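Local coordinates for periplasmic sugar-binding domain protein (Pseudomonas fluorescens Pf-5, PDB 3H75) that probably binds a carbohydrate in the periplasm through a two-domain alpha/beta fold, at residues Q197-Q207 with A224-L235. Sequence-based numbering, arbitrary orientation.
Sequences QQLLKRYPKTQ and ARELGRKPGTDL. With SO4 (sulfate ion), chain C.
The guanidinium group of Arg229 turns its edge to Thr206 and one face to Leu235, whose CD2 lies over the centre of that face. At the edge, NH1 and NH2 of Arg229 both donate to Thr206 O, the NH2 bond being the shorter at 2.9 Å, with the oxygen only 5° out of the guanidinium plane. Bends at chi2 and chi3 (-57° and -65°) fold the Arg229 chain back, which lets NE form a salt bridge with Asp234 OD1 at 3.0 Å from above the carboxylate plane, while NH2 reaches Asp234 O from above its carbonyl plane. A water accepts from Arg229 NH1 and donates to Leu200 O, in the last turn of helix 189-202. Replacing Arg229 by an alanine is likely to leave Thr206 O without the two donors described and the Asp234 carboxylate without its charged mate.

Beside this polar grip, Leu200 packs against both Ala224 and Leu227: its CD1 meets Ala224 CB at 3.7 Å, and its CB is tight against Leu227 CD1 at 3.4 Å. Leu200 CD2 meets Leu235 CD2 tip to tip. Farther out, Gln197 NE2 makes a weak hydrogen bond to Glu226 OE1, amide and carboxylate nearly perpendicular; OE1 also bonds Tyr193, and Gln197 OE1 bonds Arg194.

Helix 189-202 thus packs beside the C-terminal end of helix 214-226, whose following loop, leading into strand 236-240, is tied to the start of adjacent parallel strand 206-211 in a beta-alpha-beta unit.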
# COMPACT_ATOMS: atom_id res chain seq x y z
N GLN A 197 19.55 7.21 13.03
CA GLN A 197 20.48 7.56 14.10
C GLN A 197 21.62 8.39 13.53
O GLN A 197 22.06 9.36 14.13
CB GLN A 197 21.06 6.31 14.75
CG GLN A 197 20.11 5.54 15.64
CD GLN A 197 20.80 4.36 16.31
OE1 GLN A 197 21.31 3.47 15.64
NE2 GLN A 197 20.83 4.37 17.64
N GLN A 198 22.10 7.98 12.36
CA GLN A 198 23.20 8.67 11.70
C GLN A 198 22.75 9.97 11.04
O GLN A 198 23.33 11.03 11.28
CB GLN A 198 23.83 7.75 10.66
CG GLN A 198 24.33 6.43 11.22
CD GLN A 198 24.84 5.50 10.13
OE1 GLN A 198 25.77 5.84 9.39
NE2 GLN A 198 24.24 4.32 10.04
N LEU A 199 21.72 9.88 10.21
CA LEU A 199 21.20 11.04 9.48
C LEU A 199 20.73 12.21 10.35
O LEU A 199 21.01 13.37 10.03
CB LEU A 199 20.07 10.59 8.55
CG LEU A 199 20.50 9.65 7.41
CD1 LEU A 199 19.27 9.09 6.71
CD2 LEU A 199 21.39 10.40 6.43
N LEU A 200 20.00 11.93 11.42
CA LEU A 200 19.51 13.00 12.28
C LEU A 200 20.62 13.69 13.04
O LEU A 200 20.46 14.83 13.48
CB LEU A 200 18.45 12.46 13.25
CG LEU A 200 17.10 12.16 12.61
CD1 LEU A 200 16.19 11.48 13.62
CD2 LEU A 200 16.47 13.47 12.11
N LYS A 201 21.75 13.01 13.20
CA LYS A 201 22.89 13.58 13.90
C LYS A 201 23.66 14.45 12.90
O LYS A 201 24.13 15.54 13.23
CB LYS A 201 23.79 12.47 14.44
CG LYS A 201 24.86 12.96 15.41
CD LYS A 201 25.69 11.81 15.94
CE LYS A 201 26.59 12.25 17.08
NZ LYS A 201 27.49 13.38 16.68
N ARG A 202 23.78 13.94 11.67
CA ARG A 202 24.48 14.63 10.60
C ARG A 202 23.74 15.88 10.12
O ARG A 202 24.35 16.88 9.76
CB ARG A 202 24.69 13.68 9.42
CG ARG A 202 25.20 14.35 8.15
CD ARG A 202 26.63 14.84 8.30
NE ARG A 202 27.11 15.51 7.10
CZ ARG A 202 26.78 16.75 6.74
NH1 ARG A 202 25.96 17.46 7.49
NH2 ARG A 202 27.26 17.27 5.62
N TYR A 203 22.41 15.80 10.11
CA TYR A 203 21.57 16.91 9.66
C TYR A 203 20.62 17.35 10.76
O TYR A 203 19.41 17.10 10.70
CB TYR A 203 20.77 16.48 8.43
CG TYR A 203 21.62 15.98 7.28
CD1 TYR A 203 22.43 16.85 6.56
CD2 TYR A 203 21.63 14.62 6.93
CE1 TYR A 203 23.21 16.40 5.51
CE2 TYR A 203 22.41 14.16 5.88
CZ TYR A 203 23.20 15.05 5.17
OH TYR A 203 23.99 14.61 4.14
N PRO A 204 21.15 18.01 11.80
CA PRO A 204 20.33 18.47 12.92
C PRO A 204 19.27 19.52 12.58
O PRO A 204 18.33 19.73 13.35
CB PRO A 204 21.37 18.99 13.91
CG PRO A 204 22.45 19.49 13.02
CD PRO A 204 22.56 18.39 11.99
N LYS A 205 19.41 20.18 11.43
CA LYS A 205 18.44 21.20 11.04
C LYS A 205 17.19 20.55 10.46
O LYS A 205 16.19 21.23 10.21
CB LYS A 205 19.05 22.17 10.02
CG LYS A 205 20.36 22.78 10.49
CD LYS A 205 20.86 23.86 9.54
CE LYS A 205 20.01 25.11 9.64
NZ LYS A 205 20.62 26.24 8.89
N THR A 206 17.24 19.24 10.25
CA THR A 206 16.09 18.53 9.70
C THR A 206 14.83 18.83 10.52
O THR A 206 14.84 18.73 11.75
CB THR A 206 16.32 16.99 9.70
OG1 THR A 206 17.43 16.68 8.86
CG2 THR A 206 15.07 16.26 9.18
N GLN A 207 13.76 19.20 9.83
CA GLN A 207 12.49 19.48 10.50
C GLN A 207 11.41 18.55 9.99
O GLN A 207 10.36 18.42 10.62
CB GLN A 207 12.04 20.92 10.26
CG GLN A 207 12.99 21.98 10.79
CD GLN A 207 12.43 23.37 10.61
OE1 GLN A 207 11.59 23.82 11.38
NE2 GLN A 207 12.88 24.04 9.56
N ALA A 224 15.00 9.63 16.66
CA ALA A 224 14.78 11.05 16.95
C ALA A 224 14.65 11.31 18.45
O ALA A 224 15.26 12.24 18.98
CB ALA A 224 13.54 11.54 16.21
N ARG A 225 13.84 10.50 19.13
CA ARG A 225 13.65 10.68 20.57
C ARG A 225 14.97 10.54 21.32
O ARG A 225 15.24 11.28 22.27
CB ARG A 225 12.64 9.65 21.11
CG ARG A 225 11.20 9.87 20.66
CD ARG A 225 10.24 9.00 21.47
NE ARG A 225 10.47 7.57 21.28
CZ ARG A 225 10.00 6.86 20.26
NH1 ARG A 225 9.25 7.44 19.33
NH2 ARG A 225 10.27 5.57 20.17
N GLU A 226 15.79 9.59 20.88
CA GLU A 226 17.08 9.34 21.50
C GLU A 226 18.05 10.51 21.37
O GLU A 226 19.00 10.63 22.15
CB GLU A 226 17.71 8.08 20.90
CG GLU A 226 17.14 6.79 21.47
CD GLU A 226 17.48 5.57 20.63
OE1 GLU A 226 18.56 5.56 20.01
OE2 GLU A 226 16.67 4.62 20.61
N LEU A 227 17.82 11.37 20.38
CA LEU A 227 18.69 12.52 20.16
C LEU A 227 18.14 13.78 20.82
O LEU A 227 18.76 14.84 20.76
CB LEU A 227 18.87 12.76 18.65
CG LEU A 227 19.58 11.65 17.88
CD1 LEU A 227 19.65 12.01 16.41
CD2 LEU A 227 20.98 11.44 18.44
N GLY A 228 16.97 13.65 21.44
CA GLY A 228 16.37 14.79 22.11
C GLY A 228 15.30 15.50 21.29
O GLY A 228 14.69 16.45 21.77
N ARG A 229 15.07 15.04 20.07
CA ARG A 229 14.05 15.65 19.22
C ARG A 229 12.67 15.22 19.71
O ARG A 229 12.55 14.23 20.43
CB ARG A 229 14.25 15.24 17.75
CG ARG A 229 15.60 15.66 17.14
CD ARG A 229 15.83 17.17 17.22
NE ARG A 229 14.89 17.96 16.43
CZ ARG A 229 14.99 18.18 15.12
NH1 ARG A 229 16.00 17.66 14.43
NH2 ARG A 229 14.09 18.93 14.50
N LYS A 230 11.65 15.97 19.31
CA LYS A 230 10.28 15.68 19.74
C LYS A 230 9.34 15.46 18.56
O LYS A 230 8.78 16.42 18.02
CB LYS A 230 9.76 16.83 20.61
CG LYS A 230 10.60 17.11 21.85
CD LYS A 230 10.30 16.13 22.97
CE LYS A 230 9.14 16.61 23.85
NZ LYS A 230 7.88 16.83 23.09
N PRO A 231 9.15 14.20 18.14
CA PRO A 231 8.26 13.91 17.02
C PRO A 231 6.88 14.55 17.21
O PRO A 231 6.26 14.38 18.26
CB PRO A 231 8.20 12.39 17.02
CG PRO A 231 9.56 12.01 17.48
CD PRO A 231 9.79 12.97 18.63
N GLY A 232 6.42 15.28 16.20
CA GLY A 232 5.12 15.91 16.29
C GLY A 232 5.18 17.35 16.75
O GLY A 232 4.21 18.10 16.57
N THR A 233 6.30 17.75 17.34
CA THR A 233 6.46 19.11 17.82
C THR A 233 7.54 19.87 17.06
O THR A 233 7.24 20.83 16.35
CB THR A 233 6.79 19.14 19.33
OG1 THR A 233 5.70 18.56 20.07
CG2 THR A 233 6.99 20.57 19.81
N ASP A 234 8.79 19.44 17.19
CA ASP A 234 9.89 20.10 16.50
C ASP A 234 10.42 19.33 15.29
O ASP A 234 11.28 19.81 14.55
CB ASP A 234 11.05 20.39 17.47
CG ASP A 234 11.57 19.13 18.14
OD1 ASP A 234 12.03 18.22 17.43
OD2 ASP A 234 11.53 19.07 19.39
N LEU A 235 9.90 18.12 15.09
CA LEU A 235 10.31 17.28 13.98
C LEU A 235 9.05 16.54 13.54
O LEU A 235 8.46 15.80 14.33
CB LEU A 235 11.38 16.29 14.44
CG LEU A 235 12.02 15.37 13.40
CD1 LEU A 235 12.63 16.19 12.27
CD2 LEU A 235 13.08 14.50 14.07
S SO4 C . 25.69 20.93 5.77
O1 SO4 C . 24.61 21.90 5.48
O2 SO4 C . 25.20 19.99 6.80
O3 SO4 C . 26.05 20.20 4.54
O4 SO4 C . 26.87 21.66 6.28
O HOH W 1 18.40 15.97 14.92
O HOH W 2 11.20 22.48 14.08